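Local coordinates for type IV pilus secretin PilQ family protein (Vibrio cholerae, PDB 6W6M) that probably forms, as a fourteen-subunit secretin of the outer membrane, the gated channel through which the type IV competence pilus passes, at residues A[335-340]-A[383-388]; A[345-350]-A[361-366]. All blocks are in the same frame, centred on the assembly; numbering follows the deposited sequence.

Contact 1 of 2, residues A[335-340]-A[383-388]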
loop_
_atom_site.group_PDB
_atom_site.type_symbol
_atom_site.label_atom_id
_atom_site.label_comp_id
_atom_site.label_asym_id
_atom_site.label_seq_id
_atom_site.Cartn_x
_atom_site.Cartn_y
_atom_site.Cartn_z
ATOM N N LEU A 335 30.424 -39.433 41.811
ATOM C CA LEU A 335 29.068 -39.567 42.347
ATOM C C LEU A 335 28.997 -40.774 43.271
ATOM O O LEU A 335 29.645 -41.788 42.997
ATOM C CB LEU A 335 28.070 -39.701 41.209
ATOM C CG LEU A 335 26.586 -39.667 41.533
ATOM C CD1 LEU A 335 25.837 -39.029 40.413
ATOM C CD2 LEU A 335 26.091 -41.064 41.733
ATOM N N GLU A 336 28.208 -40.675 44.350
ATOM C CA GLU A 336 28.006 -41.784 45.275
ATOM C C GLU A 336 26.649 -41.707 45.970
ATOM O O GLU A 336 26.233 -40.641 46.430
ATOM C CB GLU A 336 29.100 -41.811 46.313
ATOM C CG GLU A 336 29.007 -42.962 47.260
ATOM C CD GLU A 336 30.143 -42.970 48.241
ATOM O OE1 GLU A 336 30.972 -42.039 48.182
ATOM O OE2 GLU A 336 30.212 -43.899 49.072
ATOM N N GLU A 337 25.979 -42.851 46.073
ATOM C CA GLU A 337 24.664 -42.919 46.706
ATOM C C GLU A 337 24.443 -44.199 47.519
ATOM O O GLU A 337 24.806 -45.288 47.089
ATOM C CB GLU A 337 23.575 -42.786 45.644
ATOM C CG GLU A 337 22.181 -42.578 46.205
ATOM C CD GLU A 337 21.136 -42.441 45.118
ATOM O OE1 GLU A 337 21.428 -42.820 43.964
ATOM O OE2 GLU A 337 20.023 -41.957 45.415
ATOM N N LEU A 338 23.840 -44.050 48.695
ATOM C CA LEU A 338 23.539 -45.163 49.593
ATOM C C LEU A 338 22.072 -45.145 50.012
ATOM O O LEU A 338 21.531 -44.094 50.347
ATOM C CB LEU A 338 24.402 -45.104 50.853
ATOM C CG LEU A 338 25.915 -45.271 50.781
ATOM C CD1 LEU A 338 26.535 -45.029 52.123
ATOM C CD2 LEU A 338 26.317 -46.624 50.271
ATOM N N GLY A 339 21.426 -46.308 50.040
ATOM C CA GLY A 339 20.015 -46.347 50.380
ATOM C C GLY A 339 19.613 -47.637 51.054
ATOM O O GLY A 339 20.284 -48.663 50.915
ATOM N N VAL A 340 18.489 -47.590 51.777
ATOM C CA VAL A 340 18.038 -48.703 52.607
ATOM C C VAL A 340 16.525 -48.854 52.537
ATOM O O VAL A 340 15.773 -47.877 52.534
ATOM C CB VAL A 340 18.488 -48.533 54.073
ATOM C CG1 VAL A 340 17.914 -49.619 54.929
ATOM C CG2 VAL A 340 19.984 -48.576 54.172
ATOM N N ALA A 383 15.349 -46.220 49.070
ATOM C CA ALA A 383 16.232 -46.931 48.160
ATOM C C ALA A 383 17.039 -45.968 47.299
ATOM O O ALA A 383 16.556 -44.912 46.889
ATOM C CB ALA A 383 15.429 -47.864 47.260
ATOM N N SER A 384 18.277 -46.359 47.012
ATOM C CA SER A 384 19.113 -45.617 46.078
ATOM C C SER A 384 18.480 -45.613 44.696
ATOM O O SER A 384 18.304 -46.665 44.079
ATOM C CB SER A 384 20.507 -46.230 46.019
ATOM O OG SER A 384 21.162 -45.882 44.819
ATOM N N THR A 385 18.150 -44.424 44.207
ATOM C CA THR A 385 17.382 -44.252 42.977
ATOM C C THR A 385 18.336 -43.997 41.817
ATOM O O THR A 385 18.762 -42.863 41.588
ATOM C CB THR A 385 16.384 -43.108 43.126
ATOM O OG1 THR A 385 17.087 -41.899 43.431
ATOM C CG2 THR A 385 15.389 -43.411 44.235
ATOM N N SER A 386 18.656 -45.051 41.079
ATOM C CA SER A 386 19.533 -44.976 39.916
ATOM C C SER A 386 19.257 -46.206 39.066
ATOM O O SER A 386 18.443 -47.060 39.424
ATOM C CB SER A 386 21.004 -44.897 40.314
ATOM O OG SER A 386 21.238 -43.818 41.195
ATOM N N ALA A 387 19.941 -46.291 37.929
ATOM C CA ALA A 387 19.779 -47.427 37.035
ATOM C C ALA A 387 20.894 -48.455 37.159
ATOM O O ALA A 387 20.733 -49.581 36.678
ATOM C CB ALA A 387 19.694 -46.949 35.581
ATOM N N ASN A 388 22.012 -48.095 37.786
ATOM C CA ASN A 388 23.150 -48.983 37.950
ATOM C C ASN A 388 23.412 -49.330 39.406
ATOM O O ASN A 388 24.518 -49.760 39.742
ATOM C CB ASN A 388 24.400 -48.353 37.338
ATOM C CG ASN A 388 24.153 -47.781 35.968
ATOM O OD1 ASN A 388 24.646 -46.710 35.636
ATOM N ND2 ASN A 388 23.384 -48.493 35.160
#
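With CG of E337 opposite the backbone N (chi1 -169°) and the rest of its chain fully extended, the carboxylate of this strand residue reaches across to the loop residues S384, T385 and S386. S384 has the same kind of first torsion, OG trans to N (chi1 158°), which points its hydroxyl back at the carboxylate. Its OG gives a weak hydrogen bond to OE1 of E337 at 3.2 Å, while the other oxygen, OE2, takes a weak bond from the backbone N of T385 at 3.3 Å. One carboxylate oxygen thus faces a hydroxyl and the other a loop N-H, both weakly bonded. S386 OG also lies 2.9 Å from OE1 of E337, although it donates to the carbonyl O of T385 at 2.7 Å, from above the carbonyl plane.

Strand 320-347 is one of the long antiparallel strands of the secretin β-barrel wall, and here it is hydrogen-bonded to strands 404-429 and 549-568. The loop after the short strand 380-382 starts out roughly antiparallel to strand residues 337-340, 148° apart. Two residues of the wall secure the loop: R550 donates to the carbonyl of A383, and the hydroxyl of S410 accepts from S384 N. Since the R550 side chain also touches E337, its positive charge would probably favour an ionised glutamate. Glycine suits position 339 because S384 N comes within 3.8 Å of G339 CA on the side where a side chain would stand. Small hydroxyl residues suit the loop, bringing polar atoms close to the carboxylate at little cost in bulk.

Contact 2 of 2, residues A[345-350]-A[361-366]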
loop_
_atom_site.group_PDB
_atom_site.type_symbol
_atom_site.label_atom_id
_atom_site.label_comp_id
_atom_site.label_asym_id
_atom_site.label_seq_id
_atom_site.Cartn_x
_atom_site.Cartn_y
_atom_site.Cartn_z
ATOM N N MET A 345 6.503 -57.097 59.983
ATOM C CA MET A 345 5.091 -57.475 59.985
ATOM C C MET A 345 4.889 -58.551 61.033
ATOM O O MET A 345 5.441 -59.643 60.897
ATOM C CB MET A 345 4.683 -57.973 58.604
ATOM C CG MET A 345 3.239 -58.327 58.455
ATOM S SD MET A 345 2.862 -58.787 56.760
ATOM C CE MET A 345 2.773 -57.194 55.968
ATOM N N SER A 346 4.116 -58.265 62.074
ATOM C CA SER A 346 3.997 -59.238 63.147
ATOM C C SER A 346 2.596 -59.210 63.730
ATOM O O SER A 346 1.907 -58.192 63.695
ATOM C CB SER A 346 5.031 -58.981 64.239
ATOM O OG SER A 346 4.802 -57.733 64.857
ATOM N N THR A 347 2.185 -60.345 64.286
ATOM C CA THR A 347 0.882 -60.468 64.926
ATOM C C THR A 347 1.047 -61.260 66.216
ATOM O O THR A 347 2.016 -62.000 66.385
ATOM C CB THR A 347 -0.151 -61.140 64.011
ATOM O OG1 THR A 347 0.315 -62.440 63.649
ATOM C CG2 THR A 347 -0.346 -60.336 62.757
ATOM N N ASN A 348 0.108 -61.080 67.133
ATOM C CA ASN A 348 0.210 -61.681 68.452
ATOM C C ASN A 348 -1.077 -62.326 68.937
ATOM O O ASN A 348 -1.055 -63.016 69.959
ATOM C CB ASN A 348 0.656 -60.624 69.473
ATOM C CG ASN A 348 1.061 -61.222 70.794
ATOM O OD1 ASN A 348 1.562 -62.345 70.852
ATOM N ND2 ASN A 348 0.860 -60.471 71.869
ATOM N N GLY A 349 -2.181 -62.147 68.232
ATOM C CA GLY A 349 -3.477 -62.457 68.783
ATOM C C GLY A 349 -4.088 -61.187 69.330
ATOM O O GLY A 349 -3.721 -60.735 70.419
ATOM N N SER A 350 -5.007 -60.592 68.570
ATOM C CA SER A 350 -5.640 -59.315 68.913
ATOM C C SER A 350 -4.640 -58.160 68.992
ATOM O O SER A 350 -5.002 -57.054 69.385
ATOM C CB SER A 350 -6.426 -59.411 70.225
ATOM O OG SER A 350 -5.546 -59.425 71.334
ATOM N N LEU A 361 -4.739 -54.064 58.359
ATOM C CA LEU A 361 -6.046 -54.554 57.937
ATOM C C LEU A 361 -5.912 -55.751 57.006
ATOM O O LEU A 361 -6.854 -56.535 56.859
ATOM C CB LEU A 361 -6.844 -53.436 57.272
ATOM C CG LEU A 361 -7.214 -52.248 58.160
ATOM C CD1 LEU A 361 -7.995 -51.226 57.370
ATOM C CD2 LEU A 361 -8.006 -52.701 59.358
ATOM N N TRP A 362 -4.759 -55.907 56.354
ATOM C CA TRP A 362 -4.572 -57.068 55.489
ATOM C C TRP A 362 -4.228 -58.317 56.286
ATOM O O TRP A 362 -4.732 -59.403 55.987
ATOM C CB TRP A 362 -3.487 -56.801 54.455
ATOM C CG TRP A 362 -3.194 -57.988 53.600
ATOM C CD1 TRP A 362 -3.800 -58.319 52.427
ATOM C CD2 TRP A 362 -2.219 -59.004 53.846
ATOM N NE1 TRP A 362 -3.260 -59.474 51.926
ATOM C CE2 TRP A 362 -2.288 -59.917 52.781
ATOM C CE3 TRP A 362 -1.293 -59.230 54.866
ATOM C CZ2 TRP A 362 -1.468 -61.036 52.704
ATOM C CZ3 TRP A 362 -0.481 -60.339 54.788
ATOM C CH2 TRP A 362 -0.572 -61.229 53.716
ATOM N N GLN A 363 -3.362 -58.200 57.290
ATOM C CA GLN A 363 -3.003 -59.373 58.073
ATOM C C GLN A 363 -4.123 -59.669 59.057
ATOM O O GLN A 363 -3.909 -59.769 60.267
ATOM C CB GLN A 363 -1.664 -59.177 58.784
ATOM C CG GLN A 363 -1.553 -57.931 59.617
ATOM C CD GLN A 363 -0.237 -57.849 60.342
ATOM O OE1 GLN A 363 0.599 -58.738 60.228
ATOM N NE2 GLN A 363 -0.044 -56.781 61.099
ATOM N N LYS A 364 -5.316 -59.787 58.500
ATOM C CA LYS A 364 -6.564 -60.125 59.179
ATOM C C LYS A 364 -7.540 -60.497 58.064
ATOM O O LYS A 364 -7.141 -60.782 56.918
ATOM C CB LYS A 364 -7.147 -58.928 59.939
ATOM C CG LYS A 364 -6.282 -58.346 61.044
ATOM C CD LYS A 364 -6.065 -59.346 62.165
ATOM C CE LYS A 364 -5.261 -58.729 63.297
ATOM N NZ LYS A 364 -5.016 -59.704 64.397
ATOM N N GLY A 365 -8.827 -60.531 58.373
ATOM C CA GLY A 365 -9.744 -60.780 57.280
ATOM C C GLY A 365 -10.403 -59.558 56.682
ATOM O O GLY A 365 -11.338 -59.713 55.891
ATOM N N LEU A 366 -9.947 -58.353 57.016
ATOM C CA LEU A 366 -10.770 -57.170 56.794
ATOM C C LEU A 366 -10.712 -56.693 55.344
ATOM O O LEU A 366 -11.751 -56.441 54.725
ATOM C CB LEU A 366 -10.355 -56.077 57.774
ATOM C CG LEU A 366 -10.665 -56.522 59.205
ATOM C CD1 LEU A 366 -10.149 -55.552 60.238
ATOM C CD2 LEU A 366 -12.150 -56.707 59.369
#
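T347 and Q363 lie closest in backbone, their CA atoms 8.0 Å apart, where the end of strand 320-347 passes the end of helix 357-362 and Q363 is the first residue to leave helical backbone angles. Side chains therefore bridge the gap, and they do so at the end of the long barrel-wall strand farthest from the N-terminal domains of the secretin. M345 makes a Met-aromatic contact with W362: the two side chains cross at about a right angle, and SD sits 5.4 Å from the centroid of the six-membered ring, 67° off its normal. A flexible thioether suits this oblique fit, while the indole is also held edge-to-face by F372. Q363 places CG between its own N and carbonyl carbon (chi1 53°), and the extended chain then carries the amide between M345 and T347. T347 lays its CG2 methyl over one face of the amide, 3.1 Å from Q363 OE1, and CG of M345 comes up obliquely on the other side of the amide plane, 3.2 Å from Q363 OE1. Across the contact the amide thus meets mainly carbon, and its NE2 makes a weak hydrogen bond to N360 OD1. The aliphatic chain of K364 reaches alongside, its NZ stopping 4.3 Å from S350 N without a hydrogen bond.

How the contacts relate
From the N terminus, the chain passes through the periplasmic domains and then enters strand 320-347, which serves both contacts. Contact 1 uses residues 335-340, and further along, the last strand residues, 345-347, and the turn after them begin contact 2. The chain then runs through strand 352-354 into helix 357-362; the end of this helix and the residues after it close the short loop of contact 2. It continues by helix 374-377 and strand 380-382 to 383-388, closing contact 1, so that contact 2 nests inside contact 1. Their centres lie 33 Å apart and their nearest atoms about 15 Å. One contact joins the excursion's return to the barrel wall, the other the helix end to the strand end.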